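Local coordinates for protein type III restriction-modification enzyme EcoP15I Res subunit (Escherichia coli, PDB 4ZCF) that cleaves DNA 25-27 base pairs downstream of one of two inversely oriented CAGCAG sites, as the ATP-dependent motor and nuclease subunit working together with the Mod subunit, at residues N64-S69 / K261-R266; D169-S174 / T202-N207; K279-Y284 / F552-Y557. All blocks are in the same frame, centred on the assembly; numbering follows the deposited sequence.

Contact 1: residues N64-S69 / K261-R266; sequences NGIAHS and KNLVYR
Asn-64 ND2 donates to the carbonyl O of Val-264 at 2.7 Å, the one hydrogen bond that joins 64-69 to 261-266. The bond is bent, with 132° at the hydrogen, and the acceptor is tilted from the amide plane of Asn-64, while the donor stays in the plane of the Val-264 carbonyl. With CG turned anti to its own carbonyl carbon (chi1 -79°), the amide is carried across to the strand. There ND2 also reaches the edge of the Tyr-265 ring, 3.4 Å from CD1, and the amide and ring planes stand 72° apart, so this second contact is an edge approach and not a stack. Replacing Asn-64 by alanine removes the amide, which would probably leave the Val-264 carbonyl without this donor and open a gap beside the CD1 edge of Tyr-265.

Ile-66 has the largest area buried here, and its two branches do different work. CD1 lies over the strand backbone, 3.5 Å from Val-264 O and 3.7 Å from Tyr-265 N. CG2, anti to the backbone N, instead meets Leu-263 CD2 at 3.8 Å, the two side chains crossing at about a right angle.

In the P-loop NTPase-type sheet of the helicase-like domain, 263-267 is an outermost strand, hydrogen-bonded to 79-84 through Val-264 with Asp-81 and Tyr-265 with Ser-83. The loop leaving helix 50-64 packs beside this strand, and helix 12-22 touches Asn-64, Val-264 and Tyr-265 through Ala-20.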
loop_
_atom_site.group_PDB
_atom_site.type_symbol
_atom_site.label_atom_id
_atom_site.label_comp_id
_atom_site.label_asym_id
_atom_site.label_seq_id
_atom_site.Cartn_x
_atom_site.Cartn_y
_atom_site.Cartn_z
ATOM N N ASN C 64 12.316 17.522 44.649
ATOM C CA ASN C 64 10.880 17.294 44.490
ATOM C C ASN C 64 10.126 16.941 45.786
ATOM O O ASN C 64 8.894 16.870 45.776
ATOM C CB ASN C 64 10.629 16.250 43.402
ATOM C CG ASN C 64 10.729 16.734 41.971
ATOM O OD1 ASN C 64 10.943 17.920 41.667
ATOM N ND2 ASN C 64 10.522 15.809 41.049
ATOM N N GLY C 65 10.855 16.743 46.882
ATOM C CA GLY C 65 10.268 16.399 48.176
ATOM C C GLY C 65 9.753 14.974 48.243
ATOM O O GLY C 65 8.659 14.727 48.774
ATOM N N ILE C 66 10.551 14.028 47.692
ATOM C CA ILE C 66 10.255 12.590 47.649
ATOM C C ILE C 66 11.224 11.853 48.584
ATOM O O ILE C 66 12.447 11.975 48.428
ATOM C CB ILE C 66 10.285 12.015 46.189
ATOM C CG1 ILE C 66 9.275 12.737 45.259
ATOM C CG2 ILE C 66 10.083 10.481 46.169
ATOM C CD1 ILE C 66 9.613 12.649 43.812
ATOM N N ALA C 67 10.666 11.077 49.543
ATOM C CA ALA C 67 11.427 10.303 50.523
ATOM C C ALA C 67 12.375 9.314 49.841
ATOM O O ALA C 67 11.934 8.437 49.093
ATOM C CB ALA C 67 10.482 9.579 51.479
ATOM N N HIS C 68 13.685 9.492 50.078
ATOM C CA HIS C 68 14.765 8.665 49.535
ATOM C C HIS C 68 14.828 7.268 50.232
ATOM O O HIS C 68 15.912 6.767 50.568
ATOM C CB HIS C 68 16.092 9.450 49.603
ATOM C CG HIS C 68 17.234 8.833 48.854
ATOM N ND1 HIS C 68 17.198 8.675 47.481
ATOM C CD2 HIS C 68 18.425 8.386 49.314
ATOM C CE1 HIS C 68 18.355 8.125 47.152
ATOM N NE2 HIS C 68 19.129 7.937 48.222
ATOM N N SER C 69 13.645 6.636 50.412
ATOM C CA SER C 69 13.457 5.314 51.010
ATOM C C SER C 69 13.876 4.202 50.043
ATOM O O SER C 69 14.109 4.477 48.863
ATOM C CB SER C 69 12.001 5.127 51.420
ATOM O OG SER C 69 11.143 5.026 50.295
ATOM N N LYS C 261 10.261 1.884 41.162
ATOM C CA LYS C 261 11.605 1.432 40.840
ATOM C C LYS C 261 12.539 2.598 41.148
ATOM O O LYS C 261 13.378 2.475 42.038
ATOM C CB LYS C 261 11.713 0.906 39.399
ATOM C CG LYS C 261 10.936 -0.398 39.173
ATOM C CD LYS C 261 11.776 -1.636 39.468
ATOM C CE LYS C 261 10.946 -2.795 39.965
ATOM N NZ LYS C 261 11.666 -4.090 39.818
ATOM N N ASN C 262 12.324 3.753 40.511
ATOM C CA ASN C 262 13.070 4.985 40.760
ATOM C C ASN C 262 12.091 6.157 40.658
ATOM O O ASN C 262 11.922 6.722 39.579
ATOM C CB ASN C 262 14.258 5.129 39.795
ATOM C CG ASN C 262 15.396 4.172 40.082
ATOM O OD1 ASN C 262 16.087 4.286 41.092
ATOM N ND2 ASN C 262 15.629 3.214 39.204
ATOM N N LEU C 263 11.388 6.474 41.765
ATOM C CA LEU C 263 10.413 7.562 41.766
ATOM C C LEU C 263 11.115 8.899 41.694
ATOM O O LEU C 263 11.873 9.275 42.592
ATOM C CB LEU C 263 9.402 7.478 42.916
ATOM C CG LEU C 263 8.347 8.588 42.961
ATOM C CD1 LEU C 263 7.462 8.575 41.722
ATOM C CD2 LEU C 263 7.500 8.485 44.209
ATOM N N VAL C 264 10.884 9.589 40.579
ATOM C CA VAL C 264 11.528 10.838 40.227
ATOM C C VAL C 264 10.596 12.058 40.351
ATOM O O VAL C 264 11.062 13.157 40.668
ATOM C CB VAL C 264 12.197 10.624 38.845
ATOM C CG1 VAL C 264 11.578 11.446 37.722
ATOM C CG2 VAL C 264 13.694 10.799 38.923
ATOM N N TYR C 265 9.280 11.855 40.163
ATOM C CA TYR C 265 8.297 12.922 40.238
ATOM C C TYR C 265 6.942 12.386 40.712
ATOM O O TYR C 265 6.534 11.321 40.287
ATOM C CB TYR C 265 8.198 13.643 38.868
ATOM C CG TYR C 265 7.216 14.795 38.831
ATOM C CD1 TYR C 265 7.513 16.010 39.439
ATOM C CD2 TYR C 265 5.978 14.663 38.208
ATOM C CE1 TYR C 265 6.581 17.045 39.477
ATOM C CE2 TYR C 265 5.048 15.701 38.219
ATOM C CZ TYR C 265 5.361 16.896 38.842
ATOM O OH TYR C 265 4.460 17.931 38.842
ATOM N N ARG C 266 6.254 13.129 41.595
ATOM C CA ARG C 266 4.935 12.787 42.124
ATOM C C ARG C 266 3.990 13.997 42.264
ATOM O O ARG C 266 4.191 14.880 43.109
ATOM C CB ARG C 266 5.041 11.992 43.435
ATOM C CG ARG C 266 3.729 11.364 43.896
ATOM C CD ARG C 266 3.941 9.975 44.455
ATOM N NE ARG C 266 4.717 9.986 45.698
ATOM C CZ ARG C 266 4.187 9.936 46.917
ATOM N NH1 ARG C 266 2.869 9.870 47.075
ATOM N NH2 ARG C 266 4.971 9.947 47.986
#

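Contact 2: residues D169-S174 / T202-N207; sequences DFVEAS and TGLLDN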
loop_
_atom_site.group_PDB
_atom_site.type_symbol
_atom_site.label_atom_id
_atom_site.label_comp_id
_atom_site.label_asym_id
_atom_site.label_seq_id
_atom_site.Cartn_x
_atom_site.Cartn_y
_atom_site.Cartn_z
ATOM N N ASP C 169 9.463 0.113 8.876
ATOM C CA ASP C 169 9.672 1.561 8.723
ATOM C C ASP C 169 10.375 2.244 9.890
ATOM O O ASP C 169 11.159 3.153 9.655
ATOM C CB ASP C 169 8.335 2.271 8.479
ATOM C CG ASP C 169 7.560 1.843 7.242
ATOM O OD1 ASP C 169 8.147 1.145 6.378
ATOM O OD2 ASP C 169 6.378 2.222 7.129
ATOM N N PHE C 170 10.056 1.857 11.141
ATOM C CA PHE C 170 10.652 2.459 12.327
ATOM C C PHE C 170 12.121 2.043 12.424
ATOM O O PHE C 170 12.981 2.897 12.606
ATOM C CB PHE C 170 9.850 2.093 13.611
ATOM C CG PHE C 170 10.469 2.518 14.936
ATOM C CD1 PHE C 170 10.316 3.813 15.412
ATOM C CD2 PHE C 170 11.173 1.603 15.720
ATOM C CE1 PHE C 170 10.862 4.192 16.643
ATOM C CE2 PHE C 170 11.707 1.979 16.959
ATOM C CZ PHE C 170 11.566 3.276 17.402
ATOM N N VAL C 171 12.392 0.737 12.298
ATOM C CA VAL C 171 13.734 0.161 12.340
ATOM C C VAL C 171 14.601 0.743 11.181
ATOM O O VAL C 171 15.694 1.258 11.434
ATOM C CB VAL C 171 13.648 -1.398 12.346
ATOM C CG1 VAL C 171 14.978 -2.045 11.971
ATOM C CG2 VAL C 171 13.165 -1.915 13.697
ATOM N N GLU C 172 14.061 0.720 9.941
ATOM C CA GLU C 172 14.699 1.193 8.710
ATOM C C GLU C 172 14.903 2.715 8.521
ATOM O O GLU C 172 15.712 3.109 7.669
ATOM C CB GLU C 172 14.023 0.566 7.475
ATOM C CG GLU C 172 14.294 -0.922 7.293
ATOM C CD GLU C 172 15.745 -1.374 7.259
ATOM O OE1 GLU C 172 16.611 -0.617 6.761
ATOM O OE2 GLU C 172 16.011 -2.503 7.725
ATOM N N ALA C 173 14.164 3.555 9.283
ATOM C CA ALA C 173 14.210 5.025 9.247
ATOM C C ALA C 173 15.586 5.590 9.599
ATOM O O ALA C 173 16.189 5.193 10.592
ATOM C CB ALA C 173 13.153 5.603 10.171
ATOM N N SER C 174 16.078 6.513 8.764
ATOM C CA SER C 174 17.395 7.159 8.853
ATOM C C SER C 174 17.472 8.280 9.891
ATOM O O SER C 174 16.500 9.017 10.072
ATOM C CB SER C 174 17.819 7.671 7.477
ATOM O OG SER C 174 18.949 8.526 7.533
ATOM N N THR C 202 12.612 -11.697 5.150
ATOM C CA THR C 202 13.068 -10.316 5.128
ATOM C C THR C 202 14.022 -10.016 6.282
ATOM O O THR C 202 13.785 -10.424 7.416
ATOM C CB THR C 202 11.802 -9.431 5.228
ATOM O OG1 THR C 202 10.877 -9.799 4.195
ATOM C CG2 THR C 202 12.093 -7.944 5.168
ATOM N N GLY C 203 15.060 -9.252 5.992
ATOM C CA GLY C 203 16.021 -8.803 6.986
ATOM C C GLY C 203 15.948 -7.303 7.170
ATOM O O GLY C 203 15.787 -6.561 6.194
ATOM N N LEU C 204 16.005 -6.856 8.435
ATOM C CA LEU C 204 15.995 -5.447 8.819
ATOM C C LEU C 204 17.334 -5.135 9.494
ATOM O O LEU C 204 18.032 -6.051 9.931
ATOM C CB LEU C 204 14.841 -5.095 9.795
ATOM C CG LEU C 204 13.374 -5.480 9.481
ATOM C CD1 LEU C 204 12.471 -5.119 10.649
ATOM C CD2 LEU C 204 12.840 -4.766 8.250
ATOM N N LEU C 205 17.657 -3.838 9.622
ATOM C CA LEU C 205 18.870 -3.318 10.243
ATOM C C LEU C 205 20.133 -3.877 9.605
ATOM O O LEU C 205 20.749 -4.814 10.130
ATOM C CB LEU C 205 18.858 -3.479 11.779
ATOM C CG LEU C 205 18.993 -2.180 12.547
ATOM C CD1 LEU C 205 18.272 -2.251 13.837
ATOM C CD2 LEU C 205 20.431 -1.805 12.770
ATOM N N ASP C 206 20.498 -3.300 8.445
ATOM C CA ASP C 206 21.664 -3.695 7.645
ATOM C C ASP C 206 21.597 -5.216 7.354
ATOM O O ASP C 206 22.584 -5.953 7.502
ATOM C CB ASP C 206 22.987 -3.236 8.322
ATOM C CG ASP C 206 24.258 -3.487 7.530
ATOM O OD1 ASP C 206 24.178 -3.548 6.276
ATOM O OD2 ASP C 206 25.330 -3.644 8.162
ATOM N N ASN C 207 20.366 -5.666 6.980
ATOM C CA ASN C 207 19.970 -7.038 6.650
ATOM C C ASN C 207 20.448 -8.086 7.672
ATOM O O ASN C 207 20.991 -9.125 7.291
ATOM C CB ASN C 207 20.420 -7.377 5.228
ATOM C CG ASN C 207 19.815 -8.644 4.678
ATOM O OD1 ASN C 207 18.659 -8.983 4.939
ATOM N ND2 ASN C 207 20.601 -9.385 3.933
#
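Val-171, Leu-204 and Glu-172 have the most surface buried between 169-174 and 202-207, and they divide the contact into an apolar and a polar half. In the apolar half a single methyl serves both leucines: Val-171 CG1, held anti to the backbone N, lies 3.7 Å from Leu-204 CB and 3.8 Å from Leu-205 CD1. The valine crosses each leucine at about a right angle, so the methyl fits against their flanks. Ala-215 of helix 212-217 touches both Val-171 and Leu-204.

The contact joins the C-terminal end of helix 165-172, in the P-loop NTPase-type part of the helicase-like domain, to the irregular loop that leads into helix 212-217.

Glu-172 supplies the polar half. Its chain bends at chi2 (-54°) and brings OE2 to the loop backbone, where Leu-205 N donates to it at 2.8 Å with 148° at the hydrogen. The N-H arrives on the syn side of the carboxylate, 30° out of its plane. The same oxygen lies 3.5 Å from Leu-204 CB. The nearest atom of the Glu-172 side chain is about 4 Å from a bound manganese ion, and Leu-41 of helix 36-41 touches both Glu-172 and Leu-205.

Contact 3: residues K279-Y284 / F552-Y557; sequences KGIDAY and FTLKYY
Lys-279 leads into the pairing of 279-284 with 552-557 by laying its aliphatic chain along the neighbouring backbone, CD 3.9 Å from Leu-554 N. Its NZ goes on to the carbonyl groups of Pro-511, Val-513, Gly-535 and Arg-537, and the ammonium also makes a cation-pi contact with Phe-514. Gly-280 then starts the ladder: its N donates to Phe-552 O on a lone pair, and its O receives Leu-554 N at 2.7 Å.

Ile-281, whose CG2 is anti to the backbone N, brings that methyl 4.2 Å from Tyr-556 CB, the two side chains lying side by side on the face shared with Leu-554 and Ala-283. Asp-282 bonds through both backbone polar atoms, N to Leu-554 O and O from Tyr-556 N; the latter donor stands 49° out of the carbonyl plane. On the other face its OD2 takes only a weak bond from Thr-553 OG1.

The five bridges from Gly-280/Thr-553 to Tyr-284/Tyr-557 pair the two strands in parallel register, their axes 26° apart, as neighbours in the second parallel sheet of this helicase-type motor.

Beyond Ala-283, whose CA-H points to Tyr-556 O, Tyr-284 N donates to that same oxygen at 2.9 Å. Its ring makes an offset stack with Tyr-557, centroids 4.5 Å apart and planes at 6°, with CD2 set toward the rim of the partner ring 3.5 Å above its plane. Lys-555 passes the ring's edge, its extended chain placing CD 3.6 Å from Tyr-284 OH. Glu-381 of helix 368-389 touches both tyrosines.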
loop_
_atom_site.group_PDB
_atom_site.type_symbol
_atom_site.label_atom_id
_atom_site.label_comp_id
_atom_site.label_asym_id
_atom_site.label_seq_id
_atom_site.Cartn_x
_atom_site.Cartn_y
_atom_site.Cartn_z
ATOM N N LYS C 279 -11.167 20.411 37.491
ATOM C CA LYS C 279 -12.519 20.821 37.912
ATOM C C LYS C 279 -12.921 20.122 39.225
ATOM O O LYS C 279 -12.531 18.977 39.460
ATOM C CB LYS C 279 -13.566 20.449 36.850
ATOM C CG LYS C 279 -13.509 21.215 35.546
ATOM C CD LYS C 279 -14.812 20.975 34.798
ATOM C CE LYS C 279 -14.710 21.247 33.323
ATOM N NZ LYS C 279 -14.678 19.995 32.526
ATOM N N GLY C 280 -13.720 20.805 40.044
ATOM C CA GLY C 280 -14.256 20.244 41.278
ATOM C C GLY C 280 -15.439 19.349 40.963
ATOM O O GLY C 280 -15.936 19.373 39.829
ATOM N N ILE C 281 -15.906 18.546 41.936
ATOM C CA ILE C 281 -17.038 17.644 41.672
ATOM C C ILE C 281 -18.327 18.055 42.391
ATOM O O ILE C 281 -18.276 18.435 43.559
ATOM C CB ILE C 281 -16.692 16.139 41.918
ATOM C CG1 ILE C 281 -15.227 15.772 41.538
ATOM C CG2 ILE C 281 -17.736 15.189 41.284
ATOM C CD1 ILE C 281 -14.879 15.721 40.001
ATOM N N ASP C 282 -19.480 17.931 41.695
ATOM C CA ASP C 282 -20.820 18.194 42.225
ATOM C C ASP C 282 -21.724 16.998 41.933
ATOM O O ASP C 282 -22.358 16.921 40.875
ATOM C CB ASP C 282 -21.400 19.521 41.702
ATOM C CG ASP C 282 -20.807 20.760 42.353
ATOM O OD1 ASP C 282 -20.435 20.688 43.550
ATOM O OD2 ASP C 282 -20.728 21.807 41.674
ATOM N N ALA C 283 -21.737 16.037 42.875
ATOM C CA ALA C 283 -22.478 14.784 42.772
ATOM C C ALA C 283 -23.979 14.881 43.038
ATOM O O ALA C 283 -24.400 15.544 43.992
ATOM C CB ALA C 283 -21.855 13.743 43.671
ATOM N N TYR C 284 -24.779 14.191 42.183
ATOM C CA TYR C 284 -26.243 14.106 42.236
ATOM C C TYR C 284 -26.684 12.650 42.355
ATOM O O TYR C 284 -26.432 11.862 41.436
ATOM C CB TYR C 284 -26.884 14.733 40.988
ATOM C CG TYR C 284 -26.680 16.223 40.857
ATOM C CD1 TYR C 284 -27.584 17.122 41.418
ATOM C CD2 TYR C 284 -25.605 16.740 40.139
ATOM C CE1 TYR C 284 -27.410 18.499 41.289
ATOM C CE2 TYR C 284 -25.422 18.116 40.000
ATOM C CZ TYR C 284 -26.333 18.992 40.567
ATOM O OH TYR C 284 -26.154 20.352 40.433
ATOM N N PHE C 552 -13.992 26.230 37.744
ATOM C CA PHE C 552 -15.167 25.472 37.295
ATOM C C PHE C 552 -15.338 24.154 38.032
ATOM O O PHE C 552 -14.408 23.680 38.695
ATOM C CB PHE C 552 -15.085 25.178 35.793
ATOM C CG PHE C 552 -14.836 26.367 34.907
ATOM C CD1 PHE C 552 -13.540 26.757 34.590
ATOM C CD2 PHE C 552 -15.897 27.070 34.346
ATOM C CE1 PHE C 552 -13.309 27.857 33.762
ATOM C CE2 PHE C 552 -15.665 28.160 33.501
ATOM C CZ PHE C 552 -14.372 28.546 33.214
ATOM N N THR C 553 -16.537 23.553 37.875
ATOM C CA THR C 553 -16.927 22.285 38.489
ATOM C C THR C 553 -17.642 21.354 37.496
ATOM O O THR C 553 -18.442 21.824 36.673
ATOM C CB THR C 553 -17.828 22.536 39.715
ATOM O OG1 THR C 553 -18.839 23.479 39.363
ATOM C CG2 THR C 553 -17.050 23.023 40.943
ATOM N N LEU C 554 -17.361 20.031 37.599
ATOM C CA LEU C 554 -18.001 18.979 36.799
ATOM C C LEU C 554 -19.133 18.378 37.620
ATOM O O LEU C 554 -18.900 17.886 38.728
ATOM C CB LEU C 554 -17.008 17.860 36.353
ATOM C CG LEU C 554 -17.659 16.550 35.831
ATOM C CD1 LEU C 554 -17.943 16.610 34.350
ATOM C CD2 LEU C 554 -16.845 15.336 36.189
ATOM N N LYS C 555 -20.349 18.413 37.073
ATOM C CA LYS C 555 -21.517 17.840 37.728
ATOM C C LYS C 555 -21.594 16.372 37.310
ATOM O O LYS C 555 -21.482 16.059 36.124
ATOM C CB LYS C 555 -22.800 18.612 37.370
ATOM C CG LYS C 555 -22.802 20.080 37.790
ATOM C CD LYS C 555 -24.140 20.725 37.457
ATOM C CE LYS C 555 -24.155 22.225 37.638
ATOM N NZ LYS C 555 -25.443 22.814 37.169
ATOM N N TYR C 556 -21.709 15.473 38.288
ATOM C CA TYR C 556 -21.741 14.032 38.063
ATOM C C TYR C 556 -23.047 13.441 38.574
ATOM O O TYR C 556 -23.410 13.662 39.723
ATOM C CB TYR C 556 -20.518 13.364 38.725
ATOM C CG TYR C 556 -20.123 12.060 38.068
ATOM C CD1 TYR C 556 -20.698 10.856 38.462
ATOM C CD2 TYR C 556 -19.190 12.030 37.036
ATOM C CE1 TYR C 556 -20.345 9.653 37.857
ATOM C CE2 TYR C 556 -18.823 10.831 36.428
ATOM C CZ TYR C 556 -19.404 9.643 36.843
ATOM O OH TYR C 556 -19.075 8.453 36.241
ATOM N N TYR C 557 -23.753 12.695 37.714
ATOM C CA TYR C 557 -25.055 12.091 38.015
ATOM C C TYR C 557 -24.962 10.589 38.205
ATOM O O TYR C 557 -24.566 9.870 37.284
ATOM C CB TYR C 557 -26.096 12.455 36.940
ATOM C CG TYR C 557 -26.357 13.943 36.860
ATOM C CD1 TYR C 557 -25.480 14.792 36.183
ATOM C CD2 TYR C 557 -27.472 14.508 37.469
ATOM C CE1 TYR C 557 -25.700 16.164 36.128
ATOM C CE2 TYR C 557 -27.704 15.882 37.417
ATOM C CZ TYR C 557 -26.816 16.704 36.744
ATOM O OH TYR C 557 -27.030 18.056 36.702
#

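From the N terminus, the chain leaves helix 50-64 and opens contact 1, which closes 192 residues later at outermost strand 263-267 of the first parallel sheet. Contact 2 is nested within that loop and closes after 28 residues, tying helix 165-172 to the loop before helix 212-217; its centre is 38 Å from that of contact 1. Contact 3 follows in series: it opens at strand 280-285, soon after contact 1 closes, and spans 268 residues to pair with strand 553-558 in the second parallel sheet. Contacts 2 and 3 lie on opposite sides of the chain's centre, with centres 50 Å apart. None of the three touch.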